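Long-range contact in fatty acid-binding protein homolog 1 (Echinococcus granulosus, PDB 1O8V), which binds fatty acids such as palmitate inside a beta-barrel and has been implicated in the acquisition, storage and transport of lipids: residues A[102-116]-A[119-132]. Residues are numbered along the deposited sequence; the frame is centred on the assembly and turned at random.
Sequences KVTYIERVVEGNELK and VKVDEVVCVRTYSK. With PLM (palmitic acid), chain B.
Antiparallel beta pairing joins residues 102-116 to 119-132 across two successive hairpins in the wall of a fatty-acid-binding barrel, where strands 103-111, 114-121 and 124-132 meander side by side. Each hairpin turns through a type II' turn, Glu111 to Glu114 and Val121 to Val124. Tyr105 and Lys120 form one hydrogen-bonded pair, with Tyr105 N donating almost straight (175°) to Lys120 O; Leu115 and Tyr130 form another, their side chains lying alongside each other, CD2 of Leu115 3.9 Å from CD1 of Tyr130. On the outer surface, Lys120 bends at its third and fourth torsions to bring NZ above the carboxylate plane of Glu107 in a salt bridge, 2.7 Å from OE2, while a water links the same ammonium to Tyr105 O. In the second turn, Asp122 OD2 uses its syn lone pair in a salt bridge with Lys102 NZ and forms another with Arg23 of helix 17-24. The two branches of Thr129 meet different partners: OG1 accepts a hydrogen bond from Lys116 NZ at 2.6 Å, whereas CG2 rests against Glu114 CD. Inside, the palmitic acid head group is shared out: O1 takes bonds from Tyr130 OH (2.6 Å) and Arg128 NE (2.9 Å), and O2 one from Arg108 NH2, nearly linear at 174°. Val119 CG2 and Ile106 CD1 touch the first part of the tail. Two arginines and a phenol would thus probably favour the ionised ligand, anchoring its head within the barrel.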
ATOM      1  N   LYS A 102      -2.255   6.663 -14.794  1.00 10.19           N
ATOM      2  CA  LYS A 102      -1.002   6.247 -14.184  1.00  9.34           C
ATOM      3  C   LYS A 102      -1.103   4.838 -13.653  1.00  8.66           C
ATOM      4  O   LYS A 102      -2.154   4.435 -13.167  1.00  8.41           O
ATOM      5  CB  LYS A 102      -0.666   7.154 -13.010  1.00  9.41           C
ATOM      6  CG  LYS A 102      -0.464   8.609 -13.340  1.00  9.54           C
ATOM      7  CD  LYS A 102       0.691   8.829 -14.272  1.00 11.42           C
ATOM      8  CE  LYS A 102       0.951  10.310 -14.494  1.00 12.89           C
ATOM      9  NZ  LYS A 102       1.996  10.531 -15.543  1.00 12.17           N
ATOM     10  N   VAL A 103       0.018   4.127 -13.676  1.00  8.65           N
ATOM     11  CA  VAL A 103       0.140   2.876 -12.946  1.00  8.56           C
ATOM     12  C   VAL A 103       1.023   3.175 -11.741  1.00  7.95           C
ATOM     13  O   VAL A 103       2.110   3.732 -11.879  1.00  9.11           O
ATOM     14  CB  VAL A 103       0.738   1.738 -13.794  1.00  9.20           C
ATOM     15  CG1 VAL A 103       0.841   0.463 -12.984  1.00 10.15           C
ATOM     16  CG2 VAL A 103      -0.083   1.485 -15.024  1.00 10.58           C
ATOM     17  N   THR A 104       0.530   2.805 -10.568  1.00  6.40           N
ATOM     18  CA  THR A 104       1.295   2.898  -9.334  1.00  6.16           C
ATOM     19  C   THR A 104       1.879   1.526  -9.047  1.00  6.94           C
ATOM     20  O   THR A 104       1.148   0.538  -9.069  1.00  7.55           O
ATOM     21  CB  THR A 104       0.419   3.333  -8.166  1.00  6.16           C
ATOM     22  OG1 THR A 104      -0.189   4.604  -8.443  1.00  6.20           O
ATOM     23  CG2 THR A 104       1.254   3.516  -6.911  1.00  6.74           C
ATOM     24  N   TYR A 105       3.180   1.471  -8.776  1.00  6.58           N
ATOM     25  CA  TYR A 105       3.875   0.241  -8.440  1.00  6.91           C
ATOM     26  C   TYR A 105       4.300   0.324  -6.983  1.00  6.77           C
ATOM     27  O   TYR A 105       5.088   1.181  -6.598  1.00  8.70           O
ATOM     28  CB  TYR A 105       5.096   0.026  -9.333  1.00  6.74           C
ATOM     29  CG  TYR A 105       4.781  -0.107 -10.793  1.00  7.88           C
ATOM     30  CD1 TYR A 105       4.373  -1.312 -11.333  1.00  7.31           C
ATOM     31  CD2 TYR A 105       4.903   0.976 -11.643  1.00  8.75           C
ATOM     32  CE1 TYR A 105       4.103  -1.426 -12.678  1.00  8.04           C
ATOM     33  CE2 TYR A 105       4.645   0.866 -13.004  1.00  9.87           C
ATOM     34  CZ  TYR A 105       4.232  -0.332 -13.513  1.00  9.61           C
ATOM     35  OH  TYR A 105       3.970  -0.410 -14.853  1.00 13.18           O
ATOM     36  N   ILE A 106       3.783  -0.589  -6.184  1.00  6.15           N
ATOM     37  CA  ILE A 106       4.121  -0.694  -4.771  1.00  5.82           C
ATOM     38  C   ILE A 106       4.919  -1.988  -4.595  1.00  6.64           C
ATOM     39  O   ILE A 106       4.574  -3.026  -5.147  1.00  7.92           O
ATOM     40  CB  ILE A 106       2.841  -0.725  -3.888  1.00  6.66           C
ATOM     41  CG1 ILE A 106       1.937   0.458  -4.221  1.00  6.94           C
ATOM     42  CG2 ILE A 106       3.213  -0.753  -2.427  1.00  7.53           C
ATOM     43  CD1 ILE A 106       0.525   0.310  -3.673  1.00  8.97           C
ATOM     44  N   GLU A 107       6.012  -1.917  -3.839  1.00  6.35           N
ATOM     45  CA  GLU A 107       6.789  -3.102  -3.473  1.00  7.35           C
ATOM     46  C   GLU A 107       6.884  -3.094  -1.963  1.00  7.87           C
ATOM     47  O   GLU A 107       7.284  -2.087  -1.394  1.00  8.82           O
ATOM     48  CB  GLU A 107       8.202  -3.072  -4.083  1.00  8.46           C
ATOM     49  CG  GLU A 107       8.295  -3.023  -5.610  1.00 12.36           C
ATOM     50  CD  GLU A 107       9.660  -2.527  -6.146  1.00 15.35           C
ATOM     51  OE1 GLU A 107      10.595  -2.253  -5.355  1.00 17.14           O
ATOM     52  OE2 GLU A 107       9.813  -2.390  -7.398  1.00 18.55           O
ATOM     53  N   ARG A 108       6.533  -4.195  -1.320  1.00  7.78           N
ATOM     54  CA  ARG A 108       6.697  -4.322   0.121  1.00  7.96           C
ATOM     55  C   ARG A 108       7.725  -5.394   0.409  1.00  8.82           C
ATOM     56  O   ARG A 108       7.653  -6.471  -0.159  1.00  8.37           O
ATOM     57  CB  ARG A 108       5.372  -4.678   0.788  1.00  8.29           C
ATOM     58  CG  ARG A 108       4.322  -3.553   0.661  1.00  7.48           C
ATOM     59  CD  ARG A 108       2.977  -3.856   1.270  1.00  7.54           C
ATOM     60  NE  ARG A 108       2.099  -2.699   1.137  1.00  7.70           N
ATOM     61  CZ  ARG A 108       1.178  -2.561   0.208  1.00  8.32           C
ATOM     62  NH1 ARG A 108       0.970  -3.487  -0.703  1.00  8.67           N
ATOM     63  NH2 ARG A 108       0.496  -1.436   0.149  1.00  9.56           N
ATOM     64  N   VAL A 109       8.675  -5.072   1.270  1.00  9.85           N
ATOM     65  CA  VAL A 109       9.674  -6.059   1.714  1.00 11.12           C
ATOM     66  C   VAL A 109       9.794  -6.042   3.223  1.00 11.54           C
ATOM     67  O   VAL A 109       9.657  -4.991   3.834  1.00 11.21           O
ATOM     68  CB  VAL A 109      11.019  -5.785   1.085  1.00 12.01           C
ATOM     69  CG1 VAL A 109      10.899  -5.779  -0.433  1.00 14.58           C
ATOM     70  CG2 VAL A 109      11.619  -4.484   1.574  1.00 12.62           C
ATOM     71  N   VAL A 110      10.051  -7.211   3.796  1.00 12.34           N
ATOM     72  CA  VAL A 110      10.175  -7.356   5.234  1.00 12.82           C
ATOM     73  C   VAL A 110      11.571  -7.874   5.563  1.00 13.16           C
ATOM     74  O   VAL A 110      12.062  -8.837   4.972  1.00 13.43           O
ATOM     75  CB  VAL A 110       9.137  -8.318   5.768  1.00 12.21           C
ATOM     76  CG1 VAL A 110       9.476  -8.787   7.215  1.00 15.20           C
ATOM     77  CG2 VAL A 110       7.762  -7.686   5.712  1.00 14.10           C
ATOM     78  N   GLU A 111      12.170  -7.232   6.544  1.00 13.99           N
ATOM     79  CA  GLU A 111      13.406  -7.733   7.125  1.00 15.76           C
ATOM     80  C   GLU A 111      13.271  -7.556   8.615  1.00 16.05           C
ATOM     81  O   GLU A 111      13.260  -6.429   9.118  1.00 15.48           O
ATOM     82  CB  GLU A 111      14.609  -6.975   6.605  1.00 16.99           C
ATOM     83  CG  GLU A 111      15.949  -7.445   7.191  1.00 19.47           C
ATOM     84  CD  GLU A 111      16.267  -8.904   6.879  1.00 22.62           C
ATOM     85  OE1 GLU A 111      16.246  -9.276   5.692  1.00 25.11           O
ATOM     86  OE2 GLU A 111      16.493  -9.693   7.827  1.00 26.63           O
ATOM     87  N   GLY A 112      13.156  -8.677   9.311  1.00 17.29           N
ATOM     88  CA  GLY A 112      12.978  -8.670  10.749  1.00 17.15           C
ATOM     89  C   GLY A 112      11.720  -7.932  11.131  1.00 17.60           C
ATOM     90  O   GLY A 112      10.616  -8.284  10.676  1.00 18.36           O
ATOM     91  N   ASN A 113      11.893  -6.897  11.938  1.00 17.55           N
ATOM     92  CA  ASN A 113      10.761  -6.182  12.500  1.00 18.00           C
ATOM     93  C   ASN A 113      10.316  -5.038  11.610  1.00 16.99           C
ATOM     94  O   ASN A 113       9.429  -4.288  11.990  1.00 17.10           O
ATOM     95  CB  ASN A 113      11.114  -5.643  13.905  1.00 18.58           C
ATOM     96  CG  ASN A 113      10.977  -6.699  14.999  1.00 21.80           C
ATOM     97  OD1 ASN A 113      10.220  -7.667  14.865  1.00 28.68           O
ATOM     98  ND2 ASN A 113      11.704  -6.495  16.106  1.00 27.37           N
ATOM     99  N   GLU A 114      10.895  -4.920  10.418  1.00 15.57           N
ATOM    100  CA  GLU A 114      10.658  -3.735   9.597  1.00 15.26           C
ATOM    101  C   GLU A 114      10.045  -4.080   8.256  1.00 13.50           C
ATOM    102  O   GLU A 114      10.562  -4.932   7.562  1.00 15.04           O
ATOM    103  CB  GLU A 114      11.972  -3.032   9.361  1.00 16.05           C
ATOM    104  CG  GLU A 114      11.847  -1.701   8.639  1.00 19.54           C
ATOM    105  CD  GLU A 114      13.050  -0.806   8.875  1.00 23.59           C
ATOM    106  OE1 GLU A 114      13.929  -0.790   7.992  1.00 24.98           O
ATOM    107  OE2 GLU A 114      13.106  -0.129   9.942  1.00 25.32           O
ATOM    108  N   LEU A 115       8.943  -3.418   7.892  1.00 11.60           N
ATOM    109  CA  LEU A 115       8.371  -3.530   6.545  1.00 10.64           C
ATOM    110  C   LEU A 115       8.612  -2.227   5.804  1.00  9.94           C
ATOM    111  O   LEU A 115       8.301  -1.158   6.320  1.00 10.66           O
ATOM    112  CB  LEU A 115       6.874  -3.802   6.645  1.00 10.09           C
ATOM    113  CG  LEU A 115       6.108  -4.124   5.358  1.00  9.64           C
ATOM    114  CD1 LEU A 115       4.945  -5.013   5.687  1.00  9.88           C
ATOM    115  CD2 LEU A 115       5.650  -2.833   4.672  1.00 10.74           C
ATOM    116  N   LYS A 116       9.162  -2.308   4.597  1.00 10.39           N
ATOM    117  CA  LYS A 116       9.412  -1.130   3.780  1.00 10.01           C
ATOM    118  C   LYS A 116       8.542  -1.204   2.536  1.00  9.70           C
ATOM    119  O   LYS A 116       8.613  -2.165   1.773  1.00  9.51           O
ATOM    120  CB  LYS A 116      10.896  -0.972   3.399  1.00 11.35           C
ATOM    121  CG  LYS A 116      11.765  -0.450   4.524  1.00 16.05           C
ATOM    122  CD  LYS A 116      13.018   0.241   3.967  1.00 19.67           C
ATOM    123  CE  LYS A 116      13.802   0.950   5.074  1.00 22.31           C
ATOM    124  NZ  LYS A 116      13.346   2.348   5.360  1.00 25.32           N
ATOM    125  N   VAL A 119       6.860   3.023  -3.163  1.00  6.33           N
ATOM    126  CA  VAL A 119       5.763   3.410  -4.036  1.00  6.50           C
ATOM    127  C   VAL A 119       6.361   4.227  -5.168  1.00  6.77           C
ATOM    128  O   VAL A 119       7.090   5.211  -4.940  1.00  6.96           O
ATOM    129  CB  VAL A 119       4.721   4.262  -3.278  1.00  5.79           C
ATOM    130  CG1 VAL A 119       3.536   4.605  -4.150  1.00  6.63           C
ATOM    131  CG2 VAL A 119       4.288   3.551  -2.016  1.00  7.66           C
ATOM    132  N   LYS A 120       6.046   3.823  -6.391  1.00  6.38           N
ATOM    133  CA  LYS A 120       6.586   4.447  -7.584  1.00  6.48           C
ATOM    134  C   LYS A 120       5.475   4.827  -8.546  1.00  6.14           C
ATOM    135  O   LYS A 120       4.588   4.016  -8.806  1.00  5.87           O
ATOM    136  CB  LYS A 120       7.554   3.511  -8.279  1.00  6.97           C
ATOM    137  CG  LYS A 120       8.819   3.272  -7.478  1.00 11.85           C
ATOM    138  CD  LYS A 120       9.831   2.504  -8.285  1.00 16.16           C
ATOM    139  CE  LYS A 120       9.435   1.081  -8.458  1.00 19.65           C
ATOM    140  NZ  LYS A 120      10.092   0.257  -7.431  1.00 22.87           N
ATOM    141  N   VAL A 121       5.549   6.032  -9.085  1.00  5.44           N
ATOM    142  CA  VAL A 121       4.669   6.490 -10.169  1.00  5.51           C
ATOM    143  C   VAL A 121       5.584   7.222 -11.126  1.00  6.06           C
ATOM    144  O   VAL A 121       6.251   8.180 -10.715  1.00  6.24           O
ATOM    145  CB  VAL A 121       3.537   7.454  -9.657  1.00  4.93           C
ATOM    146  CG1 VAL A 121       2.669   7.945 -10.821  1.00  5.71           C
ATOM    147  CG2 VAL A 121       2.675   6.772  -8.636  1.00  7.50           C
ATOM    148  N   ASP A 122       5.611   6.779 -12.374  1.00  6.02           N
ATOM    149  CA  ASP A 122       6.653   7.265 -13.303  1.00  6.42           C
ATOM    150  C   ASP A 122       8.024   7.155 -12.610  1.00  6.81           C
ATOM    151  O   ASP A 122       8.339   6.105 -12.090  1.00  6.83           O
ATOM    152  CB  ASP A 122       6.341   8.698 -13.733  1.00  6.96           C
ATOM    153  CG  ASP A 122       4.952   8.865 -14.310  1.00  8.40           C
ATOM    154  OD1 ASP A 122       4.453   7.945 -15.013  1.00 10.77           O
ATOM    155  OD2 ASP A 122       4.303   9.899 -14.128  1.00 11.05           O
ATOM    156  N   GLU A 123       8.802   8.241 -12.600  1.00  7.06           N
ATOM    157  CA  GLU A 123      10.114   8.285 -11.954  1.00  6.88           C
ATOM    158  C   GLU A 123      10.109   8.642 -10.475  1.00  7.20           C
ATOM    159  O   GLU A 123      11.165   8.650  -9.822  1.00  7.17           O
ATOM    160  CB  GLU A 123      11.020   9.267 -12.705  1.00  7.13           C
ATOM    161  CG  GLU A 123      10.916  10.715 -12.276  1.00  8.45           C
ATOM    162  CD  GLU A 123       9.692  11.464 -12.756  1.00 11.51           C
ATOM    163  OE1 GLU A 123       8.856  10.898 -13.481  1.00 11.37           O
ATOM    164  OE2 GLU A 123       9.587  12.676 -12.424  1.00 14.70           O
ATOM    165  N   VAL A 124       8.934   8.958  -9.932  1.00  5.54           N
ATOM    166  CA  VAL A 124       8.788   9.379  -8.540  1.00  6.61           C
ATOM    167  C   VAL A 124       8.885   8.212  -7.608  1.00  7.10           C
ATOM    168  O   VAL A 124       8.281   7.165  -7.868  1.00  7.18           O
ATOM    169  CB  VAL A 124       7.434  10.085  -8.318  1.00  6.78           C
ATOM    170  CG1 VAL A 124       7.308  10.565  -6.867  1.00  7.79           C
ATOM    171  CG2 VAL A 124       7.258  11.258  -9.285  1.00  7.45           C
ATOM    172  N   VAL A 125       9.677   8.366  -6.552  1.00  7.09           N
ATOM    173  CA  VAL A 125       9.912   7.317  -5.587  1.00  7.91           C
ATOM    174  C   VAL A 125       9.564   7.765  -4.166  1.00  8.51           C
ATOM    175  O   VAL A 125       9.976   8.832  -3.716  1.00  8.86           O
ATOM    176  CB  VAL A 125      11.381   6.839  -5.592  1.00  9.18           C
ATOM    177  CG1 VAL A 125      11.555   5.680  -4.658  1.00 10.27           C
ATOM    178  CG2 VAL A 125      11.822   6.479  -6.989  1.00 10.00           C
ATOM    179  N   CYS A 126       8.788   6.926  -3.477  1.00  7.65           N
ATOM    180  CA  CYS A 126       8.434   7.152  -2.089  1.00  7.58           C
ATOM    181  C   CYS A 126       8.789   5.889  -1.308  1.00  7.54           C
ATOM    182  O   CYS A 126       8.641   4.781  -1.799  1.00  6.21           O
ATOM    183  CB  CYS A 126       6.927   7.437  -2.001  1.00  7.77           C
ATOM    184  SG  CYS A 126       6.154   7.025  -0.423  1.00  8.07           S
ATOM    185  N   VAL A 127       9.282   6.058  -0.083  1.00  8.41           N
ATOM    186  CA  VAL A 127       9.490   4.925   0.799  1.00  9.36           C
ATOM    187  C   VAL A 127       8.801   5.197   2.127  1.00  8.60           C
ATOM    188  O   VAL A 127       9.032   6.250   2.728  1.00  9.78           O
ATOM    189  CB  VAL A 127      10.993   4.636   1.061  1.00 10.29           C
ATOM    190  CG1 VAL A 127      11.097   3.374   1.857  1.00 10.50           C
ATOM    191  CG2 VAL A 127      11.764   4.519  -0.243  1.00 11.99           C
ATOM    192  N   ARG A 128       7.970   4.249   2.551  1.00  9.09           N
ATOM    193  CA  ARG A 128       7.240   4.268   3.825  1.00  9.11           C
ATOM    194  C   ARG A 128       7.660   3.089   4.668  1.00 10.10           C
ATOM    195  O   ARG A 128       7.565   1.935   4.232  1.00 10.50           O
ATOM    196  CB  ARG A 128       5.737   4.254   3.564  1.00  9.60           C
ATOM    197  CG  ARG A 128       5.275   5.574   2.957  1.00  9.91           C
ATOM    198  CD  ARG A 128       4.006   5.479   2.144  1.00  9.77           C
ATOM    199  NE  ARG A 128       2.768   5.424   2.913  1.00 11.02           N
ATOM    200  CZ  ARG A 128       2.166   6.438   3.514  1.00  9.29           C
ATOM    201  NH1 ARG A 128       2.735   7.631   3.638  1.00  8.94           N
ATOM    202  NH2 ARG A 128       0.978   6.216   4.090  1.00 10.15           N
ATOM    203  N   THR A 129       8.182   3.385   5.868  1.00  9.71           N
ATOM    204  CA  THR A 129       8.766   2.364   6.727  1.00 10.40           C
ATOM    205  C   THR A 129       7.878   2.107   7.926  1.00 10.74           C
ATOM    206  O   THR A 129       7.483   3.049   8.623  1.00 10.65           O
ATOM    207  CB  THR A 129      10.138   2.845   7.196  1.00 10.90           C
ATOM    208  OG1 THR A 129      10.950   3.151   6.056  1.00 13.09           O
ATOM    209  CG2 THR A 129      10.871   1.757   7.959  1.00 11.82           C
ATOM    210  N   TYR A 130       7.604   0.835   8.169  1.00 10.46           N
ATOM    211  CA  TYR A 130       6.695   0.387   9.215  1.00 10.91           C
ATOM    212  C   TYR A 130       7.441  -0.510  10.190  1.00 12.41           C
ATOM    213  O   TYR A 130       8.388  -1.190   9.805  1.00 12.28           O
ATOM    214  CB  TYR A 130       5.579  -0.465   8.619  1.00 11.17           C
ATOM    215  CG  TYR A 130       4.580   0.219   7.707  1.00  8.66           C
ATOM    216  CD1 TYR A 130       4.906   0.567   6.402  1.00  9.80           C
ATOM    217  CD2 TYR A 130       3.296   0.477   8.151  1.00  8.55           C
ATOM    218  CE1 TYR A 130       3.961   1.169   5.564  1.00  9.36           C
ATOM    219  CE2 TYR A 130       2.357   1.066   7.325  1.00  9.74           C
ATOM    220  CZ  TYR A 130       2.692   1.426   6.051  1.00 11.00           C
ATOM    221  OH  TYR A 130       1.705   2.009   5.291  1.00 10.73           O
ATOM    222  N   SER A 131       6.994  -0.519  11.439  1.00 12.83           N
ATOM    223  CA  SER A 131       7.540  -1.408  12.471  1.00 14.06           C
ATOM    224  C   SER A 131       6.479  -2.444  12.832  1.00 14.45           C
ATOM    225  O   SER A 131       5.298  -2.143  12.863  1.00 14.19           O
ATOM    226  CB  SER A 131       7.937  -0.582  13.695  1.00 14.20           C
ATOM    227  OG  SER A 131       6.785   0.051  14.238  1.00 17.89           O
ATOM    228  N   LYS A 132       6.900  -3.661  13.144  1.00 15.50           N
ATOM    229  CA  LYS A 132       5.990  -4.710  13.532  1.00 17.22           C
ATOM    230  C   LYS A 132       5.411  -4.460  14.933  1.00 17.70           C
ATOM    231  O   LYS A 132       6.147  -4.152  15.878  1.00 18.78           O
ATOM    232  CB  LYS A 132       6.739  -6.050  13.488  1.00 17.40           C
ATOM    233  CG  LYS A 132       5.824  -7.213  13.373  1.00 20.01           C
ATOM    234  CD  LYS A 132       6.538  -8.514  12.997  1.00 24.39           C
ATOM    235  CE  LYS A 132       5.657  -9.409  12.120  1.00 24.92           C
ATOM    236  NZ  LYS A 132       4.197  -9.437  12.501  1.00 28.79           N
TER
HETATM  237  C1  PLM B1136       1.631   1.940   1.812  1.00 14.62           C
HETATM  238  O1  PLM B1136       2.164   2.592   2.793  1.00 12.89           O
HETATM  239  O2  PLM B1136       1.253   0.702   2.055  1.00 15.63           O
HETATM  240  C2  PLM B1136       1.488   2.631   0.458  1.00 14.51           C
HETATM  241  C3  PLM B1136       0.063   2.611  -0.073  1.00 16.42           C
HETATM  242  C4  PLM B1136      -0.005   3.499  -1.318  1.00 17.94           C
HETATM  243  C5  PLM B1136      -1.385   3.420  -1.959  1.00 16.39           C
HETATM  244  C6  PLM B1136      -1.480   4.183  -3.290  1.00 18.93           C
HETATM  245  C7  PLM B1136      -1.278   5.699  -3.219  1.00 19.95           C
HETATM  246  C8  PLM B1136      -2.604   6.387  -3.007  1.00 19.04           C
HETATM  247  C9  PLM B1136      -2.506   7.883  -2.762  1.00 17.18           C
HETATM  248  CA  PLM B1136      -3.653   8.336  -1.877  1.00 16.86           C
HETATM  249  CB  PLM B1136      -3.215   9.098  -0.654  1.00 17.93           C
HETATM  250  CC  PLM B1136      -4.352   9.451   0.303  1.00 17.45           C
HETATM  251  CD  PLM B1136      -3.893   9.390   1.744  1.00 20.46           C
HETATM  252  CE  PLM B1136      -4.284   8.125   2.491  1.00 22.91           C
HETATM  253  CF  PLM B1136      -3.643   8.105   3.876  1.00 24.46           C
HETATM  254  CG  PLM B1136      -3.972   6.863   4.697  1.00 25.25           C
HETATM  255  O   HOH W   1       4.386   4.360 -13.180  1.00  8.71           O
HETATM  256  O   HOH W   2       7.780   0.083  -6.052  1.00 18.50           O
HETATM  257  O   HOH W   3      10.843   0.051  11.305  1.00 27.13           O